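Local coordinates for protein RNA-dependent RNA Polymerase (Bombyx mori cytoplasmic polyhedrosis virus, PDB 6TZ0) that synthesises RNA on an RNA template from ribonucleoside triphosphates, serving both transcription and replication of the segmented double-stranded RNA genome inside the viral particle, at residues E14-T19 with L777-F782; R377-K382 with A613-T618; T565-V570 with Q607-E612; L755-L760 with L834-M839. All blocks are in the same frame, centred on the assembly; numbering follows the deposited sequence.

Interactions 1 and 4 form one cluster and interactions 2 and 3 another, on opposite sides of the chain's centre. Within the first, which is buried, the contact centres lie about 15 Å apart, and Phe782 of interaction 1 packs on the 834-839 segment of interaction 4; both contacts are largely apolar, though interaction 1 also sets a methionine methyl beside an arginine. In the second, interactions 2 and 3 share helix 604-614, with centres about 9 Å apart. Interaction 3 is its buried, aliphatic part with one cysteine sulfur, while interaction 2, at the end of that helix, is only partly buried and brings a carboxylate against a methyl group. None of the four has a hydrogen bond across it.

Interaction 1: E14-T19 with L777-F782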
loop_
_atom_site.group_PDB
_atom_site.type_symbol
_atom_site.label_atom_id
_atom_site.label_comp_id
_atom_site.label_asym_id
_atom_site.label_seq_id
_atom_site.Cartn_x
_atom_site.Cartn_y
_atom_site.Cartn_z
ATOM N N GLU A 14 20.939 -22.448 -38.105
ATOM C CA GLU A 14 22.260 -22.162 -38.632
ATOM C C GLU A 14 22.366 -20.828 -39.352
ATOM O O GLU A 14 23.469 -20.283 -39.435
ATOM C CB GLU A 14 22.707 -23.288 -39.574
ATOM C CG GLU A 14 21.847 -23.453 -40.799
ATOM C CD GLU A 14 22.260 -24.641 -41.634
ATOM O OE1 GLU A 14 23.213 -25.342 -41.236
ATOM O OE2 GLU A 14 21.627 -24.879 -42.684
ATOM N N THR A 15 21.259 -20.276 -39.844
ATOM C CA THR A 15 21.281 -19.011 -40.564
ATOM C C THR A 15 20.678 -17.855 -39.788
ATOM O O THR A 15 21.045 -16.708 -40.050
ATOM C CB THR A 15 20.539 -19.142 -41.899
ATOM O OG1 THR A 15 19.175 -19.494 -41.654
ATOM C CG2 THR A 15 21.176 -20.210 -42.753
ATOM N N ARG A 16 19.755 -18.142 -38.860
ATOM C CA ARG A 16 19.030 -17.158 -38.045
ATOM C C ARG A 16 18.275 -16.148 -38.901
ATOM O O ARG A 16 18.105 -14.993 -38.516
ATOM C CB ARG A 16 19.957 -16.459 -37.048
ATOM C CG ARG A 16 20.540 -17.418 -36.033
ATOM C CD ARG A 16 21.447 -16.728 -35.039
ATOM N NE ARG A 16 22.104 -17.692 -34.165
ATOM C CZ ARG A 16 23.004 -17.374 -33.243
ATOM N NH1 ARG A 16 23.347 -16.109 -33.063
ATOM N NH2 ARG A 16 23.554 -18.319 -32.499
ATOM N N LYS A 17 17.817 -16.601 -40.065
ATOM C CA LYS A 17 17.006 -15.821 -40.983
ATOM C C LYS A 17 15.812 -16.667 -41.380
ATOM O O LYS A 17 15.835 -17.892 -41.261
ATOM C CB LYS A 17 17.785 -15.421 -42.239
ATOM C CG LYS A 17 18.929 -14.476 -41.999
ATOM C CD LYS A 17 19.628 -14.164 -43.295
ATOM C CE LYS A 17 20.778 -13.212 -43.077
ATOM N NZ LYS A 17 21.457 -12.902 -44.360
ATOM N N PHE A 18 14.766 -16.011 -41.855
ATOM C CA PHE A 18 13.569 -16.710 -42.299
ATOM C C PHE A 18 13.467 -16.629 -43.814
ATOM O O PHE A 18 13.127 -15.580 -44.368
ATOM C CB PHE A 18 12.306 -16.163 -41.644
ATOM C CG PHE A 18 12.216 -16.450 -40.182
ATOM C CD1 PHE A 18 12.257 -17.754 -39.723
ATOM C CD2 PHE A 18 11.981 -15.435 -39.275
ATOM C CE1 PHE A 18 12.152 -18.029 -38.377
ATOM C CE2 PHE A 18 11.858 -15.708 -37.928
ATOM C CZ PHE A 18 11.949 -17.006 -37.480
ATOM N N THR A 19 13.751 -17.741 -44.474
ATOM C CA THR A 19 13.426 -17.940 -45.872
ATOM C C THR A 19 12.021 -18.532 -45.946
ATOM O O THR A 19 11.274 -18.528 -44.965
ATOM C CB THR A 19 14.472 -18.836 -46.532
ATOM O OG1 THR A 19 14.413 -20.144 -45.953
ATOM C CG2 THR A 19 15.865 -18.270 -46.305
ATOM N N LEU A 777 18.184 -13.084 -25.582
ATOM C CA LEU A 777 16.920 -12.745 -24.948
ATOM C C LEU A 777 15.822 -12.514 -25.983
ATOM O O LEU A 777 14.652 -12.837 -25.736
ATOM C CB LEU A 777 17.145 -11.532 -24.049
ATOM C CG LEU A 777 16.072 -10.906 -23.177
ATOM C CD1 LEU A 777 16.692 -10.518 -21.871
ATOM C CD2 LEU A 777 15.624 -9.660 -23.862
ATOM N N LYS A 778 16.184 -11.995 -27.162
ATOM C CA LYS A 778 15.205 -11.883 -28.241
ATOM C C LYS A 778 14.786 -13.258 -28.748
ATOM O O LYS A 778 13.603 -13.494 -29.029
ATOM C CB LYS A 778 15.753 -11.032 -29.389
ATOM C CG LYS A 778 14.704 -10.729 -30.460
ATOM C CD LYS A 778 15.136 -9.622 -31.409
ATOM C CE LYS A 778 16.057 -10.104 -32.510
ATOM N NZ LYS A 778 15.289 -10.849 -33.537
ATOM N N MET A 779 15.739 -14.186 -28.845
ATOM C CA MET A 779 15.398 -15.544 -29.265
ATOM C C MET A 779 14.540 -16.255 -28.222
ATOM O O MET A 779 13.611 -16.997 -28.571
ATOM C CB MET A 779 16.667 -16.341 -29.555
ATOM C CG MET A 779 16.403 -17.703 -30.155
ATOM S SD MET A 779 17.893 -18.537 -30.689
ATOM C CE MET A 779 18.273 -17.576 -32.143
ATOM N N LEU A 780 14.816 -16.009 -26.940
ATOM C CA LEU A 780 14.036 -16.613 -25.866
ATOM C C LEU A 780 12.602 -16.101 -25.862
ATOM O O LEU A 780 11.658 -16.881 -25.683
ATOM C CB LEU A 780 14.712 -16.330 -24.530
ATOM C CG LEU A 780 14.101 -16.943 -23.283
ATOM C CD1 LEU A 780 14.139 -18.444 -23.389
ATOM C CD2 LEU A 780 14.881 -16.484 -22.092
ATOM N N GLY A 781 12.418 -14.797 -26.079
ATOM C CA GLY A 781 11.073 -14.261 -26.203
ATOM C C GLY A 781 10.338 -14.743 -27.440
ATOM O O GLY A 781 9.120 -14.958 -27.394
ATOM N N PHE A 782 11.059 -14.930 -28.553
ATOM C CA PHE A 782 10.445 -15.506 -29.747
ATOM C C PHE A 782 9.954 -16.924 -29.502
ATOM O O PHE A 782 8.859 -17.288 -29.936
ATOM C CB PHE A 782 11.425 -15.493 -30.917
ATOM C CG PHE A 782 10.942 -16.257 -32.121
ATOM C CD1 PHE A 782 9.922 -15.765 -32.914
ATOM C CD2 PHE A 782 11.523 -17.468 -32.462
ATOM C CE1 PHE A 782 9.485 -16.473 -34.018
ATOM C CE2 PHE A 782 11.092 -18.175 -33.558
ATOM C CZ PHE A 782 10.072 -17.677 -34.339
#
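Phe18 and Phe782 approach each other from opposite directions. Their ring centroids are 5.8 Å apart and the planes are inclined at 50°, an oblique pairing that is neither a parallel stack nor a T-shape. Phe782 can be followed outward from its CB: CG lies anti to the backbone N (chi1 171°), which carries the ring off helix 774-786 toward the loop 16-19 that follows helix 11-15. On one flank CE1 of Phe782 lies 3.7 Å from CZ of Phe838. At the far end CZ of Phe782 touches CZ of Phe18 at 3.7 Å and comes within 4.1 Å of CD1 of Leu834, while CE2 of Phe782 is 4.2 Å from CZ of Phe18. The helix belongs to the region that follows the palm strands, probably the thumb of the polymerase's right-hand fold, and the loop belongs to the N-terminal part of the chain, so the aromatic pair joins parts more than 750 residues apart in sequence. Phe18 is further packed by Phe12, stacked on its ring, and by Phe23, edge-to-face. One turn back along the helix, Met779 reaches with CE to 4.3 Å from NE of Arg16, meeting the guanidinium obliquely. Arg16 leaves helix 11-15 with a positive phi of 57°, and its extended side chain also makes a cation-pi contact with Trp159, whose helix 145-160 packs against Met779 as well.

Interaction 2: R377-K382 with A613-T618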
loop_
_atom_site.group_PDB
_atom_site.type_symbol
_atom_site.label_atom_id
_atom_site.label_comp_id
_atom_site.label_asym_id
_atom_site.label_seq_id
_atom_site.Cartn_x
_atom_site.Cartn_y
_atom_site.Cartn_z
ATOM N N ARG A 377 -10.637 14.626 28.105
ATOM C CA ARG A 377 -10.325 13.211 28.269
ATOM C C ARG A 377 -8.851 12.972 28.564
ATOM O O ARG A 377 -8.412 11.821 28.494
ATOM C CB ARG A 377 -10.708 12.430 27.009
ATOM C CG ARG A 377 -12.161 12.522 26.572
ATOM C CD ARG A 377 -13.127 11.736 27.440
ATOM N NE ARG A 377 -12.888 10.299 27.373
ATOM C CZ ARG A 377 -13.472 9.408 28.166
ATOM N NH1 ARG A 377 -14.357 9.804 29.067
ATOM N NH2 ARG A 377 -13.190 8.122 28.048
ATOM N N HIS A 378 -8.099 14.041 28.843
ATOM C CA HIS A 378 -6.652 14.046 29.073
ATOM C C HIS A 378 -5.868 13.545 27.865
ATOM O O HIS A 378 -4.758 13.039 27.997
ATOM C CB HIS A 378 -6.269 13.281 30.337
ATOM C CG HIS A 378 -6.849 13.869 31.582
ATOM N ND1 HIS A 378 -8.058 13.464 32.099
ATOM C CD2 HIS A 378 -6.404 14.854 32.395
ATOM C CE1 HIS A 378 -8.323 14.159 33.190
ATOM N NE2 HIS A 378 -7.335 15.011 33.389
ATOM N N GLU A 379 -6.420 13.734 26.676
ATOM C CA GLU A 379 -5.756 13.393 25.431
ATOM C C GLU A 379 -5.000 14.606 24.899
ATOM O O GLU A 379 -5.436 15.746 25.053
ATOM C CB GLU A 379 -6.788 12.915 24.416
ATOM C CG GLU A 379 -7.518 11.665 24.864
ATOM C CD GLU A 379 -8.680 11.312 23.967
ATOM O OE1 GLU A 379 -9.008 12.105 23.063
ATOM O OE2 GLU A 379 -9.279 10.236 24.170
ATOM N N SER A 380 -3.860 14.351 24.268
ATOM C CA SER A 380 -2.918 15.415 23.949
ATOM C C SER A 380 -3.355 16.213 22.730
ATOM O O SER A 380 -3.731 15.647 21.701
ATOM C CB SER A 380 -1.529 14.830 23.714
ATOM O OG SER A 380 -0.605 15.838 23.362
ATOM N N LEU A 381 -3.289 17.535 22.856
ATOM C CA LEU A 381 -3.487 18.472 21.762
ATOM C C LEU A 381 -2.222 19.220 21.376
ATOM O O LEU A 381 -2.122 19.692 20.245
ATOM C CB LEU A 381 -4.574 19.487 22.129
ATOM C CG LEU A 381 -6.022 19.014 22.128
ATOM C CD1 LEU A 381 -6.898 20.010 22.783
ATOM C CD2 LEU A 381 -6.476 18.869 20.716
ATOM N N LYS A 382 -1.250 19.314 22.277
ATOM C CA LYS A 382 -0.018 20.041 22.036
ATOM C C LYS A 382 1.060 19.457 22.931
ATOM O O LYS A 382 0.823 19.221 24.114
ATOM C CB LYS A 382 -0.198 21.528 22.320
ATOM C CG LYS A 382 0.945 22.400 21.900
ATOM C CD LYS A 382 0.647 23.829 22.268
ATOM C CE LYS A 382 -0.499 24.371 21.439
ATOM N NZ LYS A 382 -0.124 24.498 20.006
ATOM N N ALA A 613 -4.560 10.389 16.890
ATOM C CA ALA A 613 -3.363 10.112 17.673
ATOM C C ALA A 613 -3.677 9.538 19.045
ATOM O O ALA A 613 -2.838 8.834 19.610
ATOM C CB ALA A 613 -2.533 11.382 17.826
ATOM N N ALA A 614 -4.860 9.803 19.589
ATOM C CA ALA A 614 -5.200 9.294 20.906
ATOM C C ALA A 614 -5.862 7.924 20.880
ATOM O O ALA A 614 -5.979 7.296 21.934
ATOM C CB ALA A 614 -6.125 10.277 21.622
ATOM N N ASN A 615 -6.308 7.452 19.719
ATOM C CA ASN A 615 -7.013 6.177 19.597
ATOM C C ASN A 615 -6.285 5.344 18.553
ATOM O O ASN A 615 -6.683 5.306 17.390
ATOM C CB ASN A 615 -8.459 6.410 19.198
ATOM C CG ASN A 615 -9.226 7.190 20.228
ATOM O OD1 ASN A 615 -9.090 6.961 21.422
ATOM N ND2 ASN A 615 -10.023 8.140 19.774
ATOM N N SER A 616 -5.236 4.650 18.972
ATOM C CA SER A 616 -4.337 3.976 18.045
ATOM C C SER A 616 -4.376 2.477 18.289
ATOM O O SER A 616 -4.088 2.016 19.397
ATOM C CB SER A 616 -2.913 4.503 18.193
ATOM O OG SER A 616 -2.406 4.181 19.469
ATOM N N GLN A 617 -4.726 1.722 17.254
ATOM C CA GLN A 617 -4.736 0.268 17.320
ATOM C C GLN A 617 -4.223 -0.259 15.992
ATOM O O GLN A 617 -4.847 -0.036 14.952
ATOM C CB GLN A 617 -6.137 -0.269 17.601
ATOM C CG GLN A 617 -6.148 -1.737 17.903
ATOM C CD GLN A 617 -5.562 -2.034 19.256
ATOM O OE1 GLN A 617 -5.907 -1.396 20.241
ATOM N NE2 GLN A 617 -4.654 -2.993 19.310
ATOM N N THR A 618 -3.103 -0.971 16.030
ATOM C CA THR A 618 -2.419 -1.414 14.827
ATOM C C THR A 618 -2.776 -2.842 14.430
ATOM O O THR A 618 -2.841 -3.137 13.231
ATOM C CB THR A 618 -0.901 -1.289 15.037
ATOM O OG1 THR A 618 -0.589 0.049 15.441
ATOM C CG2 THR A 618 -0.127 -1.579 13.771
#
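Glu379 lies over the methyl group of Ala614, and this one pairing makes up nearly all of the tight part of the contact. The CA atoms of these residues, 6.1 Å apart, are the nearest across the two segments. Glu379 places CG anti to its own carbonyl carbon (chi1 -62°) and runs on extended, with the result that successive atoms pass the same methyl: its CB is 3.9 Å, its CG 3.8 Å and its CD 3.6 Å from CB of Ala614. The carboxylate oxygen OE1 of Glu379 stays close as well, 3.7 Å from CB of Ala614.

The looser side lies beyond the end of helix 604-614. There, as modelled, OE2 of Glu379 is 4.3 Å from OD1 of Asn615, with no bond between them, and both residues are partly exposed. Here the polymerase meets a second protein, viral structural protein 4: Arg377 forms a salt bridge with Glu549 of that chain, and Ser616 OG bonds to the backbone O of its Leu541. Between the two polymerase segments themselves, by contrast, no polar bond forms. Van der Waals contact alone joins them, and the carboxylate rests against a methyl group, which cannot balance its charge.

Interaction 3: T565-V570 with Q607-E612; sequences TFVLDV and QACALE
Val567 and Leu568 of one helix meet Cys609 and Ala610 of another in a wholly apolar contact, with no hydrogen bond crossing between the segments. The sulfur contact is the shorter: CG1 of Val567 lies 3.7 Å from SG of Cys609 and 3.9 Å from its CB. Both torsions matter here. Val567 directs CG1 anti to its backbone N (chi1 172°), while Cys609 turns SG beside its own backbone N (chi1 -68°), and the two groups meet in the gap between the helices.

The aliphatic contacts belong to Leu568, whose CD2 branch does all the touching. This methyl reaches the second helix beside its backbone, 4.1 Å from N of Ala610, with CB of Ala610 at 4.3 Å and CB of Cys609 at 4.4 Å. The approach runs beside a side chain that is only a methyl group.

Backbone geometry sets the frame: this is antiparallel helix-helix packing within the catalytic region of the central polymerase domain. The short segments lie at 159° between their N-to-C directions, with axes 9.7 Å apart at closest approach. Helices 557-573 and 604-614 are linked through the hairpin of strands 585-591 and 598-602; the first of them follows strand 541-548 and the short helix 551-554. Helix 501-508 bridges the pair on one side, its Ile506 packing on Val567 and its Met502 on Cys609. Elsewhere helices 389-397 and 401-409 cover Phe566, and Leu381, at the bulge in strand 380-384, packs on Ala610.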
loop_
_atom_site.group_PDB
_atom_site.type_symbol
_atom_site.label_atom_id
_atom_site.label_comp_id
_atom_site.label_asym_id
_atom_site.label_seq_id
_atom_site.Cartn_x
_atom_site.Cartn_y
_atom_site.Cartn_z
ATOM N N THR A 565 3.823 14.662 17.081
ATOM C CA THR A 565 4.127 16.023 17.535
ATOM C C THR A 565 4.174 17.008 16.375
ATOM O O THR A 565 3.663 18.129 16.483
ATOM C CB THR A 565 5.457 16.070 18.279
ATOM O OG1 THR A 565 6.499 15.611 17.415
ATOM C CG2 THR A 565 5.420 15.221 19.500
ATOM N N PHE A 566 4.798 16.608 15.268
ATOM C CA PHE A 566 4.857 17.437 14.067
ATOM C C PHE A 566 3.469 17.675 13.485
ATOM O O PHE A 566 3.123 18.809 13.107
ATOM C CB PHE A 566 5.790 16.758 13.064
ATOM C CG PHE A 566 5.826 17.391 11.714
ATOM C CD1 PHE A 566 6.430 18.614 11.516
ATOM C CD2 PHE A 566 5.294 16.724 10.621
ATOM C CE1 PHE A 566 6.464 19.182 10.254
ATOM C CE2 PHE A 566 5.325 17.283 9.366
ATOM C CZ PHE A 566 5.912 18.509 9.180
ATOM N N VAL A 567 2.648 16.622 13.444
ATOM C CA VAL A 567 1.284 16.739 12.938
ATOM C C VAL A 567 0.446 17.644 13.833
ATOM O O VAL A 567 -0.322 18.475 13.342
ATOM C CB VAL A 567 0.670 15.335 12.781
ATOM C CG1 VAL A 567 -0.800 15.403 12.457
ATOM C CG2 VAL A 567 1.373 14.605 11.676
ATOM N N LEU A 568 0.621 17.548 15.153
ATOM C CA LEU A 568 -0.151 18.395 16.055
ATOM C C LEU A 568 0.321 19.842 16.036
ATOM O O LEU A 568 -0.497 20.746 16.224
ATOM C CB LEU A 568 -0.116 17.836 17.474
ATOM C CG LEU A 568 -0.954 16.581 17.694
ATOM C CD1 LEU A 568 -0.747 16.041 19.090
ATOM C CD2 LEU A 568 -2.406 16.888 17.457
ATOM N N ASP A 569 1.609 20.085 15.769
ATOM C CA ASP A 569 2.090 21.456 15.592
ATOM C C ASP A 569 1.455 22.111 14.373
ATOM O O ASP A 569 0.934 23.237 14.457
ATOM C CB ASP A 569 3.610 21.477 15.449
ATOM C CG ASP A 569 4.324 21.206 16.743
ATOM O OD1 ASP A 569 3.757 21.508 17.811
ATOM O OD2 ASP A 569 5.466 20.706 16.694
ATOM N N VAL A 570 1.478 21.412 13.235
ATOM C CA VAL A 570 0.888 21.971 12.021
ATOM C C VAL A 570 -0.623 22.108 12.173
ATOM O O VAL A 570 -1.219 23.091 11.723
ATOM C CB VAL A 570 1.259 21.110 10.802
ATOM C CG1 VAL A 570 0.668 21.689 9.539
ATOM C CG2 VAL A 570 2.746 21.006 10.670
ATOM N N GLN A 607 -8.844 18.615 15.714
ATOM C CA GLN A 607 -9.718 17.620 16.333
ATOM C C GLN A 607 -9.513 16.244 15.717
ATOM O O GLN A 607 -9.403 15.243 16.436
ATOM C CB GLN A 607 -11.182 18.022 16.180
ATOM C CG GLN A 607 -11.588 19.254 16.924
ATOM C CD GLN A 607 -13.020 19.619 16.665
ATOM O OE1 GLN A 607 -13.738 18.900 15.987
ATOM N NE2 GLN A 607 -13.431 20.772 17.155
ATOM N N ALA A 608 -9.459 16.181 14.381
ATOM C CA ALA A 608 -9.279 14.899 13.701
ATOM C C ALA A 608 -7.920 14.287 14.000
ATOM O O ALA A 608 -7.822 13.085 14.269
ATOM C CB ALA A 608 -9.456 15.071 12.196
ATOM N N CYS A 609 -6.866 15.102 13.987
ATOM C CA CYS A 609 -5.528 14.588 14.242
ATOM C C CYS A 609 -5.351 14.167 15.692
ATOM O O CYS A 609 -4.701 13.155 15.966
ATOM C CB CYS A 609 -4.486 15.628 13.849
ATOM S SG CYS A 609 -4.415 15.915 12.088
ATOM N N ALA A 610 -5.949 14.901 16.633
ATOM C CA ALA A 610 -5.835 14.516 18.033
ATOM C C ALA A 610 -6.635 13.258 18.331
ATOM O O ALA A 610 -6.192 12.407 19.111
ATOM C CB ALA A 610 -6.292 15.662 18.922
ATOM N N LEU A 611 -7.803 13.109 17.701
ATOM C CA LEU A 611 -8.598 11.909 17.914
ATOM C C LEU A 611 -7.958 10.696 17.262
ATOM O O LEU A 611 -8.090 9.581 17.776
ATOM C CB LEU A 611 -10.019 12.136 17.400
ATOM C CG LEU A 611 -11.112 11.128 17.755
ATOM C CD1 LEU A 611 -12.412 11.853 17.978
ATOM C CD2 LEU A 611 -11.307 10.098 16.668
ATOM N N GLU A 612 -7.257 10.884 16.147
ATOM C CA GLU A 612 -6.523 9.768 15.570
ATOM C C GLU A 612 -5.322 9.397 16.426
ATOM O O GLU A 612 -5.073 8.212 16.663
ATOM C CB GLU A 612 -6.101 10.100 14.141
ATOM C CG GLU A 612 -5.532 8.928 13.366
ATOM C CD GLU A 612 -4.031 8.798 13.514
ATOM O OE1 GLU A 612 -3.361 9.836 13.665
ATOM O OE2 GLU A 612 -3.530 7.659 13.523
#

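Interaction 4: L755-L760 with L834-M839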
loop_
_atom_site.group_PDB
_atom_site.type_symbol
_atom_site.label_atom_id
_atom_site.label_comp_id
_atom_site.label_asym_id
_atom_site.label_seq_id
_atom_site.Cartn_x
_atom_site.Cartn_y
_atom_site.Cartn_z
ATOM N N LEU A 755 -2.857 -9.090 -24.823
ATOM C CA LEU A 755 -2.371 -8.646 -23.526
ATOM C C LEU A 755 -1.191 -9.474 -23.033
ATOM O O LEU A 755 -0.303 -8.926 -22.372
ATOM C CB LEU A 755 -3.502 -8.712 -22.498
ATOM C CG LEU A 755 -4.446 -7.528 -22.253
ATOM C CD1 LEU A 755 -3.675 -6.367 -21.650
ATOM C CD2 LEU A 755 -5.190 -7.080 -23.499
ATOM N N ALA A 756 -1.158 -10.770 -23.352
ATOM C CA ALA A 756 -0.026 -11.607 -22.971
ATOM C C ALA A 756 1.240 -11.196 -23.706
ATOM O O ALA A 756 2.323 -11.150 -23.110
ATOM C CB ALA A 756 -0.344 -13.072 -23.248
ATOM N N MET A 757 1.125 -10.884 -24.997
ATOM C CA MET A 757 2.283 -10.393 -25.731
ATOM C C MET A 757 2.697 -9.008 -25.271
ATOM O O MET A 757 3.890 -8.697 -25.281
ATOM C CB MET A 757 2.010 -10.385 -27.229
ATOM C CG MET A 757 2.043 -11.749 -27.849
ATOM S SD MET A 757 3.641 -12.525 -27.571
ATOM C CE MET A 757 4.691 -11.512 -28.602
ATOM N N MET A 758 1.742 -8.175 -24.848
ATOM C CA MET A 758 2.103 -6.863 -24.325
ATOM C C MET A 758 2.848 -6.986 -23.001
ATOM O O MET A 758 3.820 -6.260 -22.760
ATOM C CB MET A 758 0.856 -5.995 -24.167
ATOM C CG MET A 758 1.166 -4.543 -23.837
ATOM S SD MET A 758 -0.272 -3.474 -23.656
ATOM C CE MET A 758 -0.842 -3.941 -22.027
ATOM N N GLU A 759 2.431 -7.929 -22.155
ATOM C CA GLU A 759 3.134 -8.188 -20.901
ATOM C C GLU A 759 4.527 -8.751 -21.148
ATOM O O GLU A 759 5.492 -8.360 -20.475
ATOM C CB GLU A 759 2.311 -9.146 -20.045
ATOM C CG GLU A 759 2.920 -9.480 -18.704
ATOM C CD GLU A 759 2.044 -10.407 -17.887
ATOM O OE1 GLU A 759 0.963 -10.797 -18.378
ATOM O OE2 GLU A 759 2.434 -10.747 -16.752
ATOM N N LEU A 760 4.652 -9.659 -22.119
ATOM C CA LEU A 760 5.955 -10.224 -22.449
ATOM C C LEU A 760 6.889 -9.163 -23.017
ATOM O O LEU A 760 8.069 -9.122 -22.657
ATOM C CB LEU A 760 5.779 -11.401 -23.416
ATOM C CG LEU A 760 6.909 -12.374 -23.780
ATOM C CD1 LEU A 760 7.754 -11.905 -24.951
ATOM C CD2 LEU A 760 7.800 -12.627 -22.576
ATOM N N LEU A 834 3.008 -18.075 -37.038
ATOM C CA LEU A 834 4.089 -17.308 -36.433
ATOM C C LEU A 834 4.162 -15.882 -36.954
ATOM O O LEU A 834 4.835 -15.052 -36.340
ATOM C CB LEU A 834 5.442 -17.980 -36.655
ATOM C CG LEU A 834 5.741 -19.276 -35.925
ATOM C CD1 LEU A 834 7.141 -19.708 -36.262
ATOM C CD2 LEU A 834 5.587 -19.069 -34.452
ATOM N N ALA A 835 3.488 -15.573 -38.062
ATOM C CA ALA A 835 3.470 -14.203 -38.554
ATOM C C ALA A 835 2.637 -13.282 -37.676
ATOM O O ALA A 835 2.776 -12.063 -37.783
ATOM C CB ALA A 835 2.948 -14.162 -39.988
ATOM N N TRP A 836 1.793 -13.836 -36.804
ATOM C CA TRP A 836 1.006 -13.022 -35.884
ATOM C C TRP A 836 1.879 -12.348 -34.834
ATOM O O TRP A 836 1.488 -11.318 -34.274
ATOM C CB TRP A 836 -0.051 -13.892 -35.206
ATOM C CG TRP A 836 -0.957 -13.132 -34.316
ATOM C CD1 TRP A 836 -2.014 -12.359 -34.685
ATOM C CD2 TRP A 836 -0.824 -12.984 -32.904
ATOM N NE1 TRP A 836 -2.583 -11.781 -33.581
ATOM C CE2 TRP A 836 -1.863 -12.143 -32.473
ATOM C CE3 TRP A 836 0.072 -13.487 -31.959
ATOM C CZ2 TRP A 836 -2.038 -11.803 -31.139
ATOM C CZ3 TRP A 836 -0.105 -13.154 -30.641
ATOM C CH2 TRP A 836 -1.151 -12.321 -30.240
ATOM N N LEU A 837 3.066 -12.899 -34.563
ATOM C CA LEU A 837 3.973 -12.317 -33.580
ATOM C C LEU A 837 4.511 -10.956 -33.993
ATOM O O LEU A 837 4.963 -10.199 -33.134
ATOM C CB LEU A 837 5.152 -13.256 -33.329
ATOM C CG LEU A 837 4.884 -14.562 -32.593
ATOM C CD1 LEU A 837 6.120 -15.437 -32.603
ATOM C CD2 LEU A 837 4.475 -14.261 -31.178
ATOM N N PHE A 838 4.461 -10.608 -35.275
ATOM C CA PHE A 838 5.182 -9.442 -35.754
ATOM C C PHE A 838 4.253 -8.381 -36.320
ATOM O O PHE A 838 4.681 -7.569 -37.144
ATOM C CB PHE A 838 6.198 -9.878 -36.805
ATOM C CG PHE A 838 7.015 -11.061 -36.384
ATOM C CD1 PHE A 838 7.990 -10.944 -35.415
ATOM C CD2 PHE A 838 6.814 -12.293 -36.975
ATOM C CE1 PHE A 838 8.737 -12.042 -35.032
ATOM C CE2 PHE A 838 7.563 -13.388 -36.601
ATOM C CZ PHE A 838 8.528 -13.260 -35.632
ATOM N N MET A 839 3.003 -8.354 -35.892
ATOM C CA MET A 839 1.992 -7.565 -36.567
ATOM C C MET A 839 1.484 -6.409 -35.721
ATOM O O MET A 839 1.600 -6.426 -34.492
ATOM C CB MET A 839 0.824 -8.469 -36.984
ATOM C CG MET A 839 1.115 -9.295 -38.223
ATOM S SD MET A 839 1.234 -8.291 -39.722
ATOM C CE MET A 839 3.001 -8.149 -39.991
#
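Met757 meets Trp836 and Leu837 with different parts of its side chain. Its CG passes the six-membered ring of Trp836, 3.8 Å from CZ3 and 4.0 Å from CH2, in an oblique approach in which the two side chains slide past each other in opposite directions. The sulfur end serves Leu837: CE of Met757 is 3.8 Å from CD2 of that leucine, and SD is 4.1 Å from the same methyl, with the side chains crossing at about a right angle. The methionine can reach both partners because it is bent twice beyond CB, at chi2 (-58°) and again at chi3 (-69°), which folds the thioether back from the indole toward the leucine.

Helix 754-766, which carries Met757, comes directly before helix 774-786 in the order of helices and strands and probably also belongs to the thumb. Opposite it, residues 834-837 form a 3-10 turn that places Trp836 and Leu837 in succession; the turn's internal hydrogen bond from Leu837 N to Leu834 O is weak. Backbone hydrogen bonds of Trp836 with Gly843 and of Leu837 with Tyr845 tie the turn to the chain that comes after it.

Farther out, Leu908 of helix 902-911 packs on Trp836, Leu789 packs on Met757, and the ring of Phe838 has CB of Leu837 3.9 Å above its centre. The Trp836 side chain lies about 11 Å from that of Arg791, a residue that binds ATP in another structure of this protein.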